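Local coordinates for enoyl-CoA hydratase/isomerase family protein (Pseudomonas syringae pv. tomato, PDB 3OT6) that belongs to the crotonase superfamily and probably acts on acyl-CoA thioesters, by hydration or double-bond isomerisation, at residues Pro96-Pro102 and Ala116-Val122; Arg150-Ala155 and Ala173-Leu177. All blocks are in the same frame, centred on the assembly; numbering follows the deposited sequence.

In the fold
Contact 1 is core: strands 97-100 and 118-122 run side by side as neighbouring parallel strands inside the larger sheet of the crotonase fold, between 50-54 and 179-181, where backbone hydrogen bonds do most of the work and mostly apolar side chains cover both faces. Contact 2 lies farther out and is only partly buried. It joins the start of helix 153-160 to the end of helix 168-174, using one backbone hydrogen bond, a CH-pi contact and small residues at close quarters. The two share no helix or strand, yet two arginines connect them, each reaching a main-chain carbonyl in a loop of the other contact: Arg150 probably bonds to Ala116 O, and Arg119 to Gly175 O.

Contact 1 (Pro96-Pro102 and Ala116-Val122); sequences PIIVACP and ADYRIGV
Asp117 and Ile97 open the pairing of two parallel strands, each gripping the other's backbone. From Asp117 CB, 3.3 Å from Ile97 O, the side chain turns back beside its own backbone N (chi1 -65°), which carries the carboxylate over to the Ile97 amide. The tip atom OD2 accepts Ile97 N at 2.8 Å through its anti lone pair in a nearly straight bond; Lys209 also reaches OD2 and Arg213 takes OD1, both as salt bridges. Ile97 O receives Asp117 N at 2.7 Å, in the carbonyl plane, and Tyr118 N at 3.2 Å. Regular parallel bonding follows: Val99 N to Tyr118 O (2.8 Å), Ile120 N to Val99 O (2.7 Å) and Cys101 N to Ile120 O (2.6 Å). Ile98, Ala100, Tyr118 and Ile120 share one face. On the other, Val99 CG2 presses on Ala116 CB at 3.4 Å, and Arg119 leads off to a salt bridge with Asp178. Between these neighbours the chain passes through strand 103-106 of the smaller sheet and helix 108-113, consistent with the crotonase fold. Beta-branched residues suit the extended backbone, and aspartate suits the position just before strand 118-122, where it accepts the neighbouring strand's Ile97 N-H; its basic partners probably favour the ionised carboxylate.

Contact 2 (Arg150-Ala155 and Ala173-Leu177); sequences RLRKSA and AAGFL
Leu151 and Phe176 meet because both side chains leave CB beside their own backbone N, Leu151 with chi1 -67° and Phe176 with chi1 -68°. The Phe176 CB points away from 150-155, but this turn swings the ring back so that one face receives Leu151 CD2. The methyl stands 3.7 Å from the ring centroid, almost on the ring normal and nearly equidistant from all six carbons, a clear CH-pi contact. The second branch, CD1, hangs over the same face, displaced outward beyond CZ, which it approaches to 3.7 Å. A branched leucine can thus cover one face from its centre outward with two methyls, and Leu114 and Ile128 help to bury the ring.

Beside this apolar pair, Ala174 O accepts Arg152 N at 2.8 Å. The donor approaches tilted from the carbonyl plane, and the CA of Leu151 adds a C-H...O contact at 3.3 Å to the same oxygen. That carbonyl belongs to the last turn of helix 168-174, which closes in a Schellman motif. Gly175 carries the required positive phi (113°), and glycine suits the place doubly, since a side chain here would point at 150-155 and run into Arg150 O; its bare CA lies 4.6 Å from Leu151 CA. Alanines suit the neighbouring close approach: Ala155 CB lies tightly against Ala174 CB, 3.3 Å apart. Along the outer side, the extended Arg152 chain passes Ala173 O with its CD at 3.5 Å, while Arg150 lays CG against Gly175 O and sends its guanidinium on to Ala116.

Helix 153-160 therefore starts against the end of helix 168-174: Arg152, just before the former, supplies the main-chain N-H to the latter's C-terminal carbonyl. Such an end carries a partial negative charge, which that donor probably offsets, with the apolar Leu151-Phe176 contact lying beside the N-H...O bond.

Contact 1 (Pro96-Pro102 and Ala116-Val122)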
loop_
_atom_site.group_PDB
_atom_site.type_symbol
_atom_site.label_atom_id
_atom_site.label_comp_id
_atom_site.label_asym_id
_atom_site.label_seq_id
_atom_site.Cartn_x
_atom_site.Cartn_y
_atom_site.Cartn_z
ATOM N N PRO A 96 5.185 -9.486 -9.035
ATOM C CA PRO A 96 3.891 -8.921 -8.778
ATOM C C PRO A 96 3.635 -8.748 -7.275
ATOM O O PRO A 96 3.974 -9.635 -6.493
ATOM C CB PRO A 96 2.939 -9.971 -9.397
ATOM C CG PRO A 96 3.767 -10.568 -10.573
ATOM C CD PRO A 96 5.088 -10.718 -9.858
ATOM N N ILE A 97 3.076 -7.605 -6.873
ATOM C CA ILE A 97 2.593 -7.414 -5.519
ATOM C C ILE A 97 1.051 -7.370 -5.452
ATOM O O ILE A 97 0.381 -6.546 -6.135
ATOM C CB ILE A 97 3.219 -6.191 -4.866
ATOM C CG1 ILE A 97 4.745 -6.319 -4.878
ATOM C CG2 ILE A 97 2.756 -6.074 -3.382
ATOM C CD1 ILE A 97 5.467 -5.129 -4.253
ATOM N N ILE A 98 0.500 -8.300 -4.659
ATOM C CA ILE A 98 -0.917 -8.365 -4.346
ATOM C C ILE A 98 -1.091 -7.761 -2.976
ATOM O O ILE A 98 -0.309 -8.026 -2.039
ATOM C CB ILE A 98 -1.428 -9.811 -4.338
ATOM C CG1 ILE A 98 -1.114 -10.494 -5.666
ATOM C CG2 ILE A 98 -2.930 -9.880 -4.122
ATOM C CD1 ILE A 98 -1.460 -12.072 -5.690
ATOM N N VAL A 99 -2.071 -6.890 -2.848
ATOM C CA VAL A 99 -2.429 -6.412 -1.510
ATOM C C VAL A 99 -3.787 -6.998 -1.240
ATOM O O VAL A 99 -4.742 -6.829 -2.059
ATOM C CB VAL A 99 -2.432 -4.852 -1.378
ATOM C CG1 VAL A 99 -2.936 -4.428 0.031
ATOM C CG2 VAL A 99 -1.034 -4.336 -1.624
ATOM N N ALA A 100 -3.847 -7.728 -0.138
ATOM C CA ALA A 100 -5.045 -8.425 0.285
ATOM C C ALA A 100 -5.538 -7.692 1.522
ATOM O O ALA A 100 -4.990 -7.896 2.643
ATOM C CB ALA A 100 -4.718 -9.868 0.625
ATOM N N CYS A 101 -6.567 -6.867 1.365
ATOM C CA CYS A 101 -6.922 -5.980 2.443
ATOM C C CYS A 101 -8.007 -6.619 3.316
ATOM O O CYS A 101 -9.102 -6.846 2.826
ATOM C CB CYS A 101 -7.336 -4.614 1.881
ATOM S SG CYS A 101 -8.271 -3.637 3.043
ATOM N N PRO A 102 -7.694 -6.943 4.604
ATOM C CA PRO A 102 -8.703 -7.698 5.390
ATOM C C PRO A 102 -9.808 -6.860 6.088
ATOM O O PRO A 102 -10.597 -7.409 6.845
ATOM C CB PRO A 102 -7.860 -8.537 6.381
ATOM C CG PRO A 102 -6.493 -7.971 6.372
ATOM C CD PRO A 102 -6.438 -6.810 5.365
ATOM N N ALA A 116 0.506 -1.257 -5.637
ATOM C CA ALA A 116 0.615 -2.689 -5.817
ATOM C C ALA A 116 0.128 -3.026 -7.238
ATOM O O ALA A 116 -0.410 -2.158 -7.974
ATOM C CB ALA A 116 -0.299 -3.398 -4.774
ATOM N N ASP A 117 0.209 -4.309 -7.569
ATOM C CA ASP A 117 -0.145 -4.781 -8.905
ATOM C C ASP A 117 -1.571 -5.278 -9.032
ATOM O O ASP A 117 -2.129 -5.217 -10.117
ATOM C CB ASP A 117 0.868 -5.791 -9.349
ATOM C CG ASP A 117 2.222 -5.142 -9.499
ATOM O OD1 ASP A 117 2.304 -4.225 -10.392
ATOM O OD2 ASP A 117 3.148 -5.480 -8.692
ATOM N N TYR A 118 -2.134 -5.738 -7.912
ATOM C CA TYR A 118 -3.459 -6.293 -7.846
ATOM C C TYR A 118 -3.929 -6.063 -6.384
ATOM O O TYR A 118 -3.131 -6.263 -5.415
ATOM C CB TYR A 118 -3.464 -7.840 -8.181
ATOM C CG TYR A 118 -4.877 -8.282 -8.514
ATOM C CD1 TYR A 118 -5.324 -8.260 -9.833
ATOM C CD2 TYR A 118 -5.791 -8.580 -7.515
ATOM C CE1 TYR A 118 -6.643 -8.575 -10.169
ATOM C CE2 TYR A 118 -7.163 -8.913 -7.831
ATOM C CZ TYR A 118 -7.565 -8.889 -9.161
ATOM O OH TYR A 118 -8.856 -9.156 -9.550
ATOM N N ARG A 119 -5.200 -5.702 -6.191
ATOM C CA ARG A 119 -5.681 -5.386 -4.828
ATOM C C ARG A 119 -6.968 -6.075 -4.563
ATOM O O ARG A 119 -7.879 -5.970 -5.346
ATOM C CB ARG A 119 -5.888 -3.873 -4.643
ATOM C CG ARG A 119 -4.597 -3.040 -4.618
ATOM C CD ARG A 119 -4.099 -2.615 -5.998
ATOM N NE ARG A 119 -5.219 -2.374 -6.917
ATOM C CZ ARG A 119 -5.840 -1.193 -7.067
ATOM N NH1 ARG A 119 -5.402 -0.098 -6.417
ATOM N NH2 ARG A 119 -6.899 -1.104 -7.890
ATOM N N ILE A 120 -7.088 -6.740 -3.432
ATOM C CA ILE A 120 -8.340 -7.450 -3.077
ATOM C C ILE A 120 -8.791 -7.030 -1.719
ATOM O O ILE A 120 -7.984 -7.001 -0.759
ATOM C CB ILE A 120 -8.153 -8.997 -3.029
ATOM C CG1 ILE A 120 -7.520 -9.474 -4.335
ATOM C CG2 ILE A 120 -9.519 -9.699 -2.790
ATOM C CD1 ILE A 120 -7.266 -11.029 -4.388
ATOM N N GLY A 121 -10.058 -6.693 -1.610
ATOM C CA GLY A 121 -10.583 -6.276 -0.308
ATOM C C GLY A 121 -11.691 -7.208 0.144
ATOM O O GLY A 121 -12.064 -8.104 -0.590
ATOM N N VAL A 122 -12.226 -6.994 1.339
ATOM C CA VAL A 122 -13.287 -7.892 1.875
ATOM C C VAL A 122 -14.542 -7.091 2.127
ATOM O O VAL A 122 -14.448 -5.940 2.581
ATOM C CB VAL A 122 -12.825 -8.715 3.141
ATOM C CG1 VAL A 122 -11.722 -9.648 2.739
ATOM C CG2 VAL A 122 -12.317 -7.811 4.233
#

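Contact 2 (Arg150-Ala155 and Ala173-Leu177)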
loop_
_atom_site.group_PDB
_atom_site.type_symbol
_atom_site.label_atom_id
_atom_site.label_comp_id
_atom_site.label_asym_id
_atom_site.label_seq_id
_atom_site.Cartn_x
_atom_site.Cartn_y
_atom_site.Cartn_z
ATOM N N ARG A 150 -3.838 6.043 -9.884
ATOM C CA ARG A 150 -4.648 4.818 -9.799
ATOM C C ARG A 150 -6.180 5.032 -9.695
ATOM O O ARG A 150 -6.965 4.135 -10.056
ATOM C CB ARG A 150 -4.225 3.927 -8.585
ATOM C CG ARG A 150 -4.822 2.456 -8.651
ATOM C CD ARG A 150 -4.188 1.585 -9.819
ATOM N NE ARG A 150 -2.769 1.467 -9.518
ATOM C CZ ARG A 150 -2.178 0.404 -8.977
ATOM N NH1 ARG A 150 -2.833 -0.725 -8.744
ATOM N NH2 ARG A 150 -0.900 0.476 -8.686
ATOM N N LEU A 151 -6.597 6.146 -9.103
ATOM C CA LEU A 151 -7.998 6.325 -8.779
ATOM C C LEU A 151 -8.786 6.806 -10.002
ATOM O O LEU A 151 -8.244 7.533 -10.853
ATOM C CB LEU A 151 -8.155 7.311 -7.635
ATOM C CG LEU A 151 -7.602 6.774 -6.312
ATOM C CD1 LEU A 151 -7.949 7.764 -5.231
ATOM C CD2 LEU A 151 -8.043 5.299 -5.896
ATOM N N ARG A 152 -10.032 6.355 -10.120
ATOM C CA ARG A 152 -10.887 6.828 -11.175
ATOM C C ARG A 152 -11.003 8.385 -11.068
ATOM O O ARG A 152 -11.167 8.961 -9.988
ATOM C CB ARG A 152 -12.198 6.089 -11.047
ATOM C CG ARG A 152 -13.463 6.774 -11.489
ATOM C CD ARG A 152 -14.619 5.777 -11.411
ATOM N NE ARG A 152 -15.978 6.322 -11.597
ATOM C CZ ARG A 152 -16.514 6.869 -12.712
ATOM N NH1 ARG A 152 -15.826 7.055 -13.858
ATOM N NH2 ARG A 152 -17.783 7.273 -12.659
ATOM N N LYS A 153 -10.866 9.072 -12.195
ATOM C CA LYS A 153 -10.782 10.546 -12.194
ATOM C C LYS A 153 -11.813 11.288 -11.302
ATOM O O LYS A 153 -11.484 12.323 -10.670
ATOM C CB LYS A 153 -10.834 11.101 -13.617
ATOM C CG LYS A 153 -9.592 10.806 -14.412
ATOM C CD LYS A 153 -9.785 11.120 -15.862
ATOM C CE LYS A 153 -8.574 10.790 -16.665
ATOM N NZ LYS A 153 -7.737 12.035 -16.819
ATOM N N SER A 154 -13.044 10.777 -11.247
ATOM C CA SER A 154 -14.062 11.523 -10.544
ATOM C C SER A 154 -14.143 11.052 -9.106
ATOM O O SER A 154 -14.747 11.715 -8.298
ATOM C CB SER A 154 -15.417 11.439 -11.268
ATOM O OG SER A 154 -15.934 10.122 -11.191
ATOM N N ALA A 155 -13.547 9.892 -8.793
ATOM C CA ALA A 155 -13.379 9.449 -7.405
ATOM C C ALA A 155 -12.154 10.137 -6.823
ATOM O O ALA A 155 -12.099 10.351 -5.616
ATOM C CB ALA A 155 -13.229 7.943 -7.313
ATOM N N ALA A 173 -15.113 0.485 -7.080
ATOM C CA ALA A 173 -15.472 1.496 -8.061
ATOM C C ALA A 173 -14.436 2.659 -8.065
ATOM O O ALA A 173 -14.096 3.196 -9.149
ATOM C CB ALA A 173 -16.908 2.001 -7.813
ATOM N N ALA A 174 -13.915 3.085 -6.908
ATOM C CA ALA A 174 -12.999 4.270 -6.990
ATOM C C ALA A 174 -11.551 3.926 -7.438
ATOM O O ALA A 174 -10.811 4.823 -7.866
ATOM C CB ALA A 174 -12.971 5.107 -5.680
ATOM N N GLY A 175 -11.144 2.668 -7.312
ATOM C CA GLY A 175 -9.815 2.261 -7.752
ATOM C C GLY A 175 -8.847 1.828 -6.668
ATOM O O GLY A 175 -7.690 1.492 -6.963
ATOM N N PHE A 176 -9.304 1.835 -5.401
ATOM C CA PHE A 176 -8.512 1.283 -4.307
ATOM C C PHE A 176 -8.393 -0.234 -4.419
ATOM O O PHE A 176 -7.353 -0.795 -3.981
ATOM C CB PHE A 176 -9.077 1.668 -2.946
ATOM C CG PHE A 176 -8.942 3.130 -2.641
ATOM C CD1 PHE A 176 -7.735 3.632 -2.135
ATOM C CD2 PHE A 176 -10.017 4.006 -2.834
ATOM C CE1 PHE A 176 -7.584 5.016 -1.900
ATOM C CE2 PHE A 176 -9.870 5.391 -2.580
ATOM C CZ PHE A 176 -8.659 5.888 -2.120
ATOM N N LEU A 177 -9.415 -0.888 -5.002
ATOM C CA LEU A 177 -9.516 -2.359 -5.003
ATOM C C LEU A 177 -9.806 -2.819 -6.409
ATOM O O LEU A 177 -10.441 -2.109 -7.142
ATOM C CB LEU A 177 -10.664 -2.818 -4.068
ATOM C CG LEU A 177 -10.529 -2.603 -2.544
ATOM C CD1 LEU A 177 -11.711 -3.202 -1.782
ATOM C CD2 LEU A 177 -9.139 -3.093 -1.931
#